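Local coordinates for protein MlnD (Bacillus methylotrophicus, PDB 5IL5) that is a dehydratase domain of a trans-AT polyketide synthase, probably removing water from carrier-bound beta-hydroxyacyl intermediates in macrolactin synthesis, at residues A[33-38]-A[75-80]; A[48-53]-A[109-114]; A[67-72]-A[100-105]. All coordinates share one frame; numbering follows the deposited sequence.

How the contacts relate
All three contacts lie in the N-terminal half of the dehydratase, a region predicted to form the first of two hotdog folds. Along the chain the segments run 33-38, 48-53, 67-72, 75-80, 100-105 and 109-114, so contact 1 interlocks with both others and contact 3 is nested within the loop closed by contact 2. Contacts 1 and 2 have centres about 9 Å apart and share neighbouring strands 36-39 and 46-50; contact 3 lies about 12 Å from contact 2 and about 15 Å from contact 1, centre to centre. Met-77 of helix 74-86 reaches Ile-50, Phe-69 and Met-102, joining the helix, strand 46-50 and the small antiparallel pair 68-69/102-103 in one apolar interior.

Contact 1: residues A[33-38]-A[75-80]; sequences HPYISC and IEMARA
His-33 and Glu-76 make the polar link between the turn leading into strand 36-39 and helix 74-86, the helix of the predicted N-terminal hotdog fold. His-33 NE2 donates to Glu-76 OE2 at 2.9 Å, bent to 151° and tilted a little from the ring plane, and meets its anti lone pair. Glu-76 CG, anti to the backbone N (chi1 178°), and a bend at chi2 bring OE2 to the imidazole. The other ring nitrogen, ND1, accepts from Tyr-35 N at 3.0 Å, within the type I turn His-33 to Ile-36. Arg-79, one helical turn along, closes a salt bridge on the carboxylate, and the backbone N atoms of Ile-212 and Ile-213 also donate to it.

Apolar contacts lie alongside this pair. Ala-80 CB sits over one face of the imidazole, 3.9 Å from its centroid in a CH-pi contact, while Pro-34 CD covers the opposite face. Ile-36 CD1 reaches Ala-80 CB at 3.7 Å. Tyr-35 CB meets Met-77 CG at 4.0 Å, the side chains crossing at about a right angle.

With both nitrogens bonded and both faces covered, the ring cannot turn freely. Imidazole, guanidinium and backbone N-H groups share the buried carboxylate, probably stabilising its negative charge.

Contact 2: residues A[48-53]-A[109-114]; sequences FLINVS and EQIRIV
Phe-48 and Ile-113 face each other as an antiparallel hydrogen-bonded pair and satisfy each other's backbone in both directions. Phe-48 N gives its hydrogen to Ile-113 O at 3.1 Å, and Ile-113 N returns one to Phe-48 O at 3.0 Å. Phe-48 O also receives a CA-H...O contact from Arg-112 CA. Two residues on, Ile-50 N is satisfied by Ile-111 O. Ile-50 O and Ile-111 O are two acceptors lying close together, not bonded. Strand 46-50 ends at Ile-50.

Leu-49 and Arg-112, the non-hydrogen-bonded pair between, spend their backbone groups outward: Leu-49 on Ser-37 and Cys-38, Arg-112 on Glu-127, whose carboxylate also takes a salt bridge from Arg-112 NH2. Just past the strand, Asn-51 OD1 accepts from Ser-53 N at 3.1 Å, an Asx turn.

On the face that meets helix 74-86, Phe-48 CB packs against Ile-113 CG2 at 3.8 Å, the side chains lying side by side. Ile-113 chi1 of 179° sets CG2 between the backbone N and the carbonyl carbon, on the side of Phe-48 CB. Ile-50 CB meets Ile-111 CG2 at 3.7 Å, crossing at a slant. Leu-49 CD2 leans on the amide end of Gln-110.

Most of the backbone polarity of the paired residues is met by neighbouring strands, leaving a hydrocarbon face for the helix of the hotdog fold and a face carrying Leu-49 and the paired Arg-112.

Contact 3: residues A[67-72]-A[100-105]; sequences EMFPFL and EPMLQS
Met-68 and Leu-103 stand opposite each other as a non-hydrogen-bonded antiparallel pair, flanked by two backbone bonds. Gln-104 N donates to Glu-67 O at 3.2 Å and nearly straight (169°), though it comes in tilted from the carbonyl plane. Phe-69 N donates to Met-102 O at the same length, and that oxygen also receives a CA-H...O contact from Met-68 CA.

Side chains then sort to two sides. On one, Met-68 CG lies anti to the carbonyl carbon (chi1 -66°) and the chain runs on extended to SD (chi2 173°), which brings SD against CB of Pro-101, while CG touches Leu-103 CD2 at 4.1 Å. Phe-71 brings CE1 to Pro-101 CB at 3.8 Å, the ring lying alongside the proline, which is therefore met by both Met-68 and Phe-71. On the other, Phe-69 CB and Met-102 CB are 3.9 Å apart and the two side chains run side by side; SD of Met-102 makes an oblique Met-aromatic contact, 5.1 Å from the centroid of the Phe-69 ring.

This short, weakly bonded two-strand ladder lies apart from the long curved sheet of the N-terminal hotdog fold and joins the chain just before the hotdog helix, 74-86, to the chain just after strand 92-98. Met-102, whose oxygen accepts from Phe-69 N, is also the centre of an inverse gamma turn, with a weak bond from Leu-103 N to Pro-101 O.

Farther out, Met-68 and Phe-71 rest on Ile-59 of strand 59-61. Phe-69 and Met-102 both touch Met-77 of the helix, and Val-52 also packs against the Phe-69 ring.

Contact 1: residues A[33-38]-A[75-80]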
loop_
_atom_site.group_PDB
_atom_site.type_symbol
_atom_site.label_atom_id
_atom_site.label_comp_id
_atom_site.label_asym_id
_atom_site.label_seq_id
_atom_site.Cartn_x
_atom_site.Cartn_y
_atom_site.Cartn_z
ATOM N N HIS A 33 -1.829 0.130 11.051
ATOM C CA HIS A 33 -2.151 0.911 12.238
ATOM C C HIS A 33 -3.519 0.452 12.741
ATOM O O HIS A 33 -4.312 -0.076 11.959
ATOM C CB HIS A 33 -2.142 2.414 11.909
ATOM C CG HIS A 33 -2.473 3.330 13.047
ATOM N ND1 HIS A 33 -3.762 3.631 13.432
ATOM C CD2 HIS A 33 -1.663 4.063 13.844
ATOM C CE1 HIS A 33 -3.728 4.498 14.429
ATOM N NE2 HIS A 33 -2.466 4.773 14.700
ATOM N N PRO A 34 -3.811 0.620 14.037
ATOM C CA PRO A 34 -5.126 0.184 14.540
ATOM C C PRO A 34 -6.311 0.717 13.741
ATOM O O PRO A 34 -7.369 0.073 13.717
ATOM C CB PRO A 34 -5.144 0.713 15.985
ATOM C CG PRO A 34 -3.732 1.120 16.311
ATOM C CD PRO A 34 -2.855 0.784 15.143
ATOM N N TYR A 35 -6.175 1.878 13.099
ATOM C CA TYR A 35 -7.231 2.441 12.273
ATOM C C TYR A 35 -6.923 2.393 10.783
ATOM O O TYR A 35 -7.782 2.776 9.984
ATOM C CB TYR A 35 -7.517 3.897 12.667
ATOM C CG TYR A 35 -7.621 4.178 14.151
ATOM C CD1 TYR A 35 -8.318 3.330 15.001
ATOM C CD2 TYR A 35 -7.065 5.329 14.692
ATOM C CE1 TYR A 35 -8.424 3.604 16.351
ATOM C CE2 TYR A 35 -7.171 5.609 16.036
ATOM C CZ TYR A 35 -7.853 4.746 16.860
ATOM O OH TYR A 35 -7.958 5.027 18.199
ATOM N N ILE A 36 -5.734 1.947 10.383
ATOM C CA ILE A 36 -5.337 1.898 8.975
ATOM C C ILE A 36 -4.957 0.461 8.639
ATOM O O ILE A 36 -4.024 -0.094 9.232
ATOM C CB ILE A 36 -4.178 2.867 8.666
ATOM C CG1 ILE A 36 -4.542 4.301 9.090
ATOM C CG2 ILE A 36 -3.799 2.814 7.193
ATOM C CD1 ILE A 36 -3.360 5.263 9.086
ATOM N N SER A 37 -5.680 -0.141 7.694
ATOM C CA SER A 37 -5.469 -1.550 7.387
ATOM C C SER A 37 -4.405 -1.771 6.318
ATOM O O SER A 37 -3.643 -2.740 6.403
ATOM C CB SER A 37 -6.786 -2.205 6.958
ATOM O OG SER A 37 -7.261 -1.691 5.730
ATOM N N CYS A 38 -4.326 -0.905 5.313
ATOM C CA CYS A 38 -3.365 -1.115 4.240
ATOM C C CYS A 38 -3.219 0.155 3.418
ATOM O O CYS A 38 -3.996 1.102 3.549
ATOM C CB CYS A 38 -3.787 -2.282 3.345
ATOM S SG CYS A 38 -5.391 -2.083 2.558
ATOM N N ILE A 75 -7.577 12.736 13.927
ATOM C CA ILE A 75 -6.249 13.339 13.920
ATOM C C ILE A 75 -5.183 12.254 13.946
ATOM O O ILE A 75 -4.169 12.344 13.241
ATOM C CB ILE A 75 -6.083 14.318 15.099
ATOM C CG1 ILE A 75 -7.132 15.437 15.047
ATOM C CG2 ILE A 75 -4.683 14.911 15.075
ATOM C CD1 ILE A 75 -7.081 16.382 16.251
ATOM N N GLU A 76 -5.388 11.214 14.758
ATOM C CA GLU A 76 -4.470 10.077 14.756
ATOM C C GLU A 76 -4.418 9.410 13.382
ATOM O O GLU A 76 -3.341 9.025 12.915
ATOM C CB GLU A 76 -4.874 9.080 15.843
ATOM C CG GLU A 76 -4.019 7.817 15.915
ATOM C CD GLU A 76 -2.576 8.097 16.265
ATOM O OE1 GLU A 76 -2.284 9.201 16.770
ATOM O OE2 GLU A 76 -1.740 7.193 16.052
ATOM N N MET A 77 -5.568 9.268 12.718
ATOM C CA MET A 77 -5.567 8.717 11.364
ATOM C C MET A 77 -4.675 9.540 10.445
ATOM O O MET A 77 -3.858 8.997 9.693
ATOM C CB MET A 77 -6.990 8.674 10.796
ATOM C CG MET A 77 -7.935 7.706 11.468
ATOM S SD MET A 77 -9.649 7.934 10.950
ATOM C CE MET A 77 -10.441 6.809 12.075
ATOM N N ALA A 78 -4.822 10.861 10.489
ATOM C CA ALA A 78 -4.002 11.718 9.642
ATOM C C ALA A 78 -2.537 11.653 10.051
ATOM O O ALA A 78 -1.648 11.575 9.194
ATOM C CB ALA A 78 -4.525 13.151 9.706
ATOM N N ARG A 79 -2.265 11.692 11.357
ATOM C CA ARG A 79 -0.886 11.650 11.820
ATOM C C ARG A 79 -0.214 10.357 11.398
ATOM O O ARG A 79 0.940 10.367 10.955
ATOM C CB ARG A 79 -0.836 11.799 13.337
ATOM C CG ARG A 79 0.571 11.746 13.913
ATOM C CD ARG A 79 0.601 11.103 15.274
ATOM N NE ARG A 79 0.154 9.716 15.261
ATOM C CZ ARG A 79 0.872 8.700 14.790
ATOM N NH1 ARG A 79 2.081 8.904 14.282
ATOM N NH2 ARG A 79 0.386 7.470 14.831
ATOM N N ALA A 80 -0.910 9.230 11.543
ATOM C CA ALA A 80 -0.326 7.955 11.151
ATOM C C ALA A 80 -0.148 7.881 9.640
ATOM O O ALA A 80 0.902 7.450 9.151
ATOM C CB ALA A 80 -1.189 6.804 11.668
#

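Contact 2: residues A[48-53]-A[109-114]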
loop_
_atom_site.group_PDB
_atom_site.type_symbol
_atom_site.label_atom_id
_atom_site.label_comp_id
_atom_site.label_asym_id
_atom_site.label_seq_id
_atom_site.Cartn_x
_atom_site.Cartn_y
_atom_site.Cartn_z
ATOM N N PHE A 48 -4.690 5.642 1.903
ATOM C CA PHE A 48 -4.744 4.467 2.758
ATOM C C PHE A 48 -6.195 4.123 3.070
ATOM O O PHE A 48 -7.070 4.991 3.067
ATOM C CB PHE A 48 -4.006 4.685 4.088
ATOM C CG PHE A 48 -2.551 5.044 3.954
ATOM C CD1 PHE A 48 -2.156 6.347 3.706
ATOM C CD2 PHE A 48 -1.576 4.085 4.147
ATOM C CE1 PHE A 48 -0.817 6.674 3.611
ATOM C CE2 PHE A 48 -0.238 4.407 4.054
ATOM C CZ PHE A 48 0.139 5.701 3.790
ATOM N N LEU A 49 -6.436 2.845 3.355
ATOM C CA LEU A 49 -7.762 2.353 3.718
ATOM C C LEU A 49 -7.951 2.416 5.235
ATOM O O LEU A 49 -7.137 1.875 5.991
ATOM C CB LEU A 49 -7.933 0.917 3.224
ATOM C CG LEU A 49 -9.346 0.343 3.128
ATOM C CD1 LEU A 49 -9.306 -0.879 2.237
ATOM C CD2 LEU A 49 -9.935 -0.008 4.475
ATOM N N ILE A 50 -9.019 3.066 5.677
ATOM C CA ILE A 50 -9.342 3.179 7.095
ATOM C C ILE A 50 -10.325 2.077 7.463
ATOM O O ILE A 50 -11.299 1.832 6.740
ATOM C CB ILE A 50 -9.945 4.561 7.414
ATOM C CG1 ILE A 50 -9.001 5.698 7.006
ATOM C CG2 ILE A 50 -10.331 4.652 8.897
ATOM C CD1 ILE A 50 -7.970 6.070 8.039
ATOM N N ASN A 51 -10.114 1.442 8.614
ATOM C CA ASN A 51 -11.066 0.453 9.110
ATOM C C ASN A 51 -11.098 0.542 10.628
ATOM O O ASN A 51 -10.146 0.129 11.296
ATOM C CB ASN A 51 -10.714 -0.959 8.646
ATOM C CG ASN A 51 -11.720 -1.982 9.126
ATOM O OD1 ASN A 51 -12.859 -1.633 9.474
ATOM N ND2 ASN A 51 -11.333 -3.256 9.099
ATOM N N VAL A 52 -12.199 1.071 11.163
ATOM C CA VAL A 52 -12.434 1.173 12.596
ATOM C C VAL A 52 -13.622 0.326 13.034
ATOM O O VAL A 52 -14.166 0.538 14.118
ATOM C CB VAL A 52 -12.631 2.640 13.028
ATOM C CG1 VAL A 52 -11.355 3.432 12.820
ATOM C CG2 VAL A 52 -13.797 3.266 12.282
ATOM N N SER A 53 -14.058 -0.606 12.188
ATOM C CA SER A 53 -15.186 -1.466 12.521
ATOM C C SER A 53 -14.983 -2.147 13.873
ATOM O O SER A 53 -15.859 -2.099 14.744
ATOM C CB SER A 53 -15.374 -2.496 11.404
ATOM O OG SER A 53 -16.477 -3.349 11.646
ATOM N N GLU A 109 -19.770 1.928 5.224
ATOM C CA GLU A 109 -19.119 2.714 4.188
ATOM C C GLU A 109 -17.616 2.642 4.416
ATOM O O GLU A 109 -17.128 3.008 5.489
ATOM C CB GLU A 109 -19.615 4.161 4.214
ATOM C CG GLU A 109 -21.002 4.384 3.606
ATOM C CD GLU A 109 -21.056 4.037 2.141
ATOM O OE1 GLU A 109 -20.118 4.409 1.409
ATOM O OE2 GLU A 109 -22.032 3.395 1.710
ATOM N N GLN A 110 -16.884 2.157 3.419
ATOM C CA GLN A 110 -15.436 2.055 3.529
ATOM C C GLN A 110 -14.826 3.452 3.576
ATOM O O GLN A 110 -15.186 4.322 2.779
ATOM C CB GLN A 110 -14.879 1.257 2.352
ATOM C CG GLN A 110 -13.548 0.571 2.620
ATOM C CD GLN A 110 -13.662 -0.588 3.592
ATOM O OE1 GLN A 110 -12.979 -0.624 4.618
ATOM N NE2 GLN A 110 -14.527 -1.542 3.276
ATOM N N ILE A 111 -13.914 3.671 4.521
ATOM C CA ILE A 111 -13.318 4.983 4.759
ATOM C C ILE A 111 -11.867 4.968 4.300
ATOM O O ILE A 111 -11.130 4.012 4.568
ATOM C CB ILE A 111 -13.405 5.360 6.249
ATOM C CG1 ILE A 111 -14.863 5.356 6.718
ATOM C CG2 ILE A 111 -12.763 6.730 6.488
ATOM C CD1 ILE A 111 -15.030 4.966 8.172
ATOM N N ARG A 112 -11.452 6.042 3.631
ATOM C CA ARG A 112 -10.091 6.191 3.138
ATOM C C ARG A 112 -9.587 7.584 3.475
ATOM O O ARG A 112 -10.369 8.519 3.666
ATOM C CB ARG A 112 -10.012 6.001 1.626
ATOM C CG ARG A 112 -10.568 7.191 0.870
ATOM C CD ARG A 112 -10.687 6.942 -0.601
ATOM N NE ARG A 112 -11.099 8.157 -1.295
ATOM C CZ ARG A 112 -10.990 8.338 -2.604
ATOM N NH1 ARG A 112 -10.492 7.371 -3.358
ATOM N NH2 ARG A 112 -11.377 9.477 -3.156
ATOM N N ILE A 113 -8.264 7.728 3.516
ATOM C CA ILE A 113 -7.627 9.026 3.695
ATOM C C ILE A 113 -6.763 9.310 2.474
ATOM O O ILE A 113 -5.923 8.485 2.095
ATOM C CB ILE A 113 -6.790 9.077 4.987
ATOM C CG1 ILE A 113 -6.119 10.444 5.135
ATOM C CG2 ILE A 113 -5.753 7.965 5.008
ATOM C CD1 ILE A 113 -5.537 10.690 6.509
ATOM N N VAL A 114 -6.964 10.481 1.874
ATOM C CA VAL A 114 -6.183 10.942 0.732
ATOM C C VAL A 114 -5.216 11.997 1.237
ATOM O O VAL A 114 -5.604 12.871 2.021
ATOM C CB VAL A 114 -7.088 11.508 -0.376
ATOM C CG1 VAL A 114 -6.259 11.978 -1.570
ATOM C CG2 VAL A 114 -8.115 10.476 -0.810
#

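Contact 3: residues A[67-72]-A[100-105]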
loop_
_atom_site.group_PDB
_atom_site.type_symbol
_atom_site.label_atom_id
_atom_site.label_comp_id
_atom_site.label_asym_id
_atom_site.label_seq_id
_atom_site.Cartn_x
_atom_site.Cartn_y
_atom_site.Cartn_z
ATOM N N GLU A 67 -24.891 5.623 16.365
ATOM C CA GLU A 67 -23.590 5.765 17.007
ATOM C C GLU A 67 -22.574 6.371 16.034
ATOM O O GLU A 67 -22.752 6.344 14.815
ATOM C CB GLU A 67 -23.110 4.402 17.513
ATOM C CG GLU A 67 -23.789 3.948 18.803
ATOM C CD GLU A 67 -23.498 2.502 19.153
ATOM O OE1 GLU A 67 -22.446 1.976 18.721
ATOM O OE2 GLU A 67 -24.330 1.890 19.859
ATOM N N MET A 68 -21.495 6.928 16.588
ATOM C CA MET A 68 -20.463 7.573 15.786
ATOM C C MET A 68 -19.075 7.222 16.298
ATOM O O MET A 68 -18.857 7.069 17.501
ATOM C CB MET A 68 -20.552 9.097 15.806
ATOM C CG MET A 68 -21.763 9.685 15.158
ATOM S SD MET A 68 -21.783 11.453 15.464
ATOM C CE MET A 68 -22.330 11.477 17.156
ATOM N N PHE A 69 -18.133 7.134 15.370
ATOM C CA PHE A 69 -16.736 7.072 15.746
ATOM C C PHE A 69 -16.298 8.449 16.240
ATOM O O PHE A 69 -16.628 9.460 15.613
ATOM C CB PHE A 69 -15.869 6.650 14.562
ATOM C CG PHE A 69 -14.446 6.362 14.929
ATOM C CD1 PHE A 69 -14.095 5.156 15.507
ATOM C CD2 PHE A 69 -13.456 7.301 14.704
ATOM C CE1 PHE A 69 -12.788 4.894 15.854
ATOM C CE2 PHE A 69 -12.143 7.039 15.047
ATOM C CZ PHE A 69 -11.811 5.835 15.624
ATOM N N PRO A 70 -15.561 8.527 17.350
ATOM C CA PRO A 70 -15.225 9.840 17.915
ATOM C C PRO A 70 -14.574 10.747 16.882
ATOM O O PRO A 70 -13.750 10.312 16.073
ATOM C CB PRO A 70 -14.263 9.504 19.061
ATOM C CG PRO A 70 -13.868 8.074 18.856
ATOM C CD PRO A 70 -15.021 7.432 18.173
ATOM N N PHE A 71 -14.947 12.026 16.924
ATOM C CA PHE A 71 -14.456 12.980 15.938
ATOM C C PHE A 71 -12.937 13.059 15.944
ATOM O O PHE A 71 -12.285 12.829 14.920
ATOM C CB PHE A 71 -15.051 14.364 16.201
ATOM C CG PHE A 71 -16.509 14.461 15.898
ATOM C CD1 PHE A 71 -16.940 14.477 14.586
ATOM C CD2 PHE A 71 -17.447 14.555 16.912
ATOM C CE1 PHE A 71 -18.278 14.572 14.285
ATOM C CE2 PHE A 71 -18.793 14.645 16.614
ATOM C CZ PHE A 71 -19.209 14.656 15.296
ATOM N N LEU A 72 -12.354 13.395 17.096
ATOM C CA LEU A 72 -10.971 13.850 17.119
ATOM C C LEU A 72 -9.962 12.727 16.911
ATOM O O LEU A 72 -8.805 13.009 16.582
ATOM C CB LEU A 72 -10.686 14.557 18.444
ATOM C CG LEU A 72 -11.490 15.836 18.720
ATOM C CD1 LEU A 72 -10.966 16.576 19.942
ATOM C CD2 LEU A 72 -11.520 16.758 17.507
ATOM N N GLU A 100 -18.459 16.042 8.519
ATOM C CA GLU A 100 -19.492 15.037 8.709
ATOM C C GLU A 100 -19.058 14.064 9.796
ATOM O O GLU A 100 -17.861 13.790 9.945
ATOM C CB GLU A 100 -19.787 14.253 7.417
ATOM C CG GLU A 100 -20.458 15.072 6.317
ATOM C CD GLU A 100 -21.863 15.538 6.684
ATOM O OE1 GLU A 100 -22.476 14.933 7.599
ATOM O OE2 GLU A 100 -22.351 16.506 6.052
ATOM N N PRO A 101 -20.002 13.543 10.578
ATOM C CA PRO A 101 -19.674 12.476 11.526
ATOM C C PRO A 101 -19.557 11.123 10.844
ATOM O O PRO A 101 -20.202 10.845 9.830
ATOM C CB PRO A 101 -20.857 12.495 12.498
ATOM C CG PRO A 101 -21.986 12.998 11.681
ATOM C CD PRO A 101 -21.394 13.999 10.731
ATOM N N MET A 102 -18.713 10.272 11.427
ATOM C CA MET A 102 -18.541 8.906 10.942
ATOM C C MET A 102 -19.656 8.050 11.528
ATOM O O MET A 102 -19.496 7.358 12.536
ATOM C CB MET A 102 -17.167 8.367 11.318
ATOM C CG MET A 102 -16.013 9.065 10.615
ATOM S SD MET A 102 -14.432 8.239 10.877
ATOM C CE MET A 102 -13.392 9.126 9.712
ATOM N N LEU A 103 -20.819 8.113 10.885
ATOM C CA LEU A 103 -21.912 7.236 11.276
ATOM C C LEU A 103 -21.480 5.787 11.115
ATOM O O LEU A 103 -20.881 5.406 10.104
ATOM C CB LEU A 103 -23.151 7.501 10.420
ATOM C CG LEU A 103 -23.657 8.938 10.347
ATOM C CD1 LEU A 103 -24.845 9.016 9.402
ATOM C CD2 LEU A 103 -24.014 9.436 11.730
ATOM N N GLN A 104 -21.781 4.980 12.120
ATOM C CA GLN A 104 -21.509 3.553 12.071
ATOM C C GLN A 104 -22.842 2.823 12.005
ATOM O O GLN A 104 -23.664 2.917 12.926
ATOM C CB GLN A 104 -20.663 3.085 13.255
ATOM C CG GLN A 104 -20.263 1.603 13.147
ATOM C CD GLN A 104 -19.144 1.324 12.129
ATOM O OE1 GLN A 104 -19.340 0.597 11.137
ATOM N NE2 GLN A 104 -17.956 1.860 12.402
ATOM N N SER A 105 -23.044 2.097 10.915
ATOM C CA SER A 105 -24.334 1.508 10.593
ATOM C C SER A 105 -24.112 0.048 10.223
ATOM O O SER A 105 -23.189 -0.588 10.738
ATOM C CB SER A 105 -25.004 2.277 9.443
ATOM O OG SER A 105 -26.294 1.766 9.175
#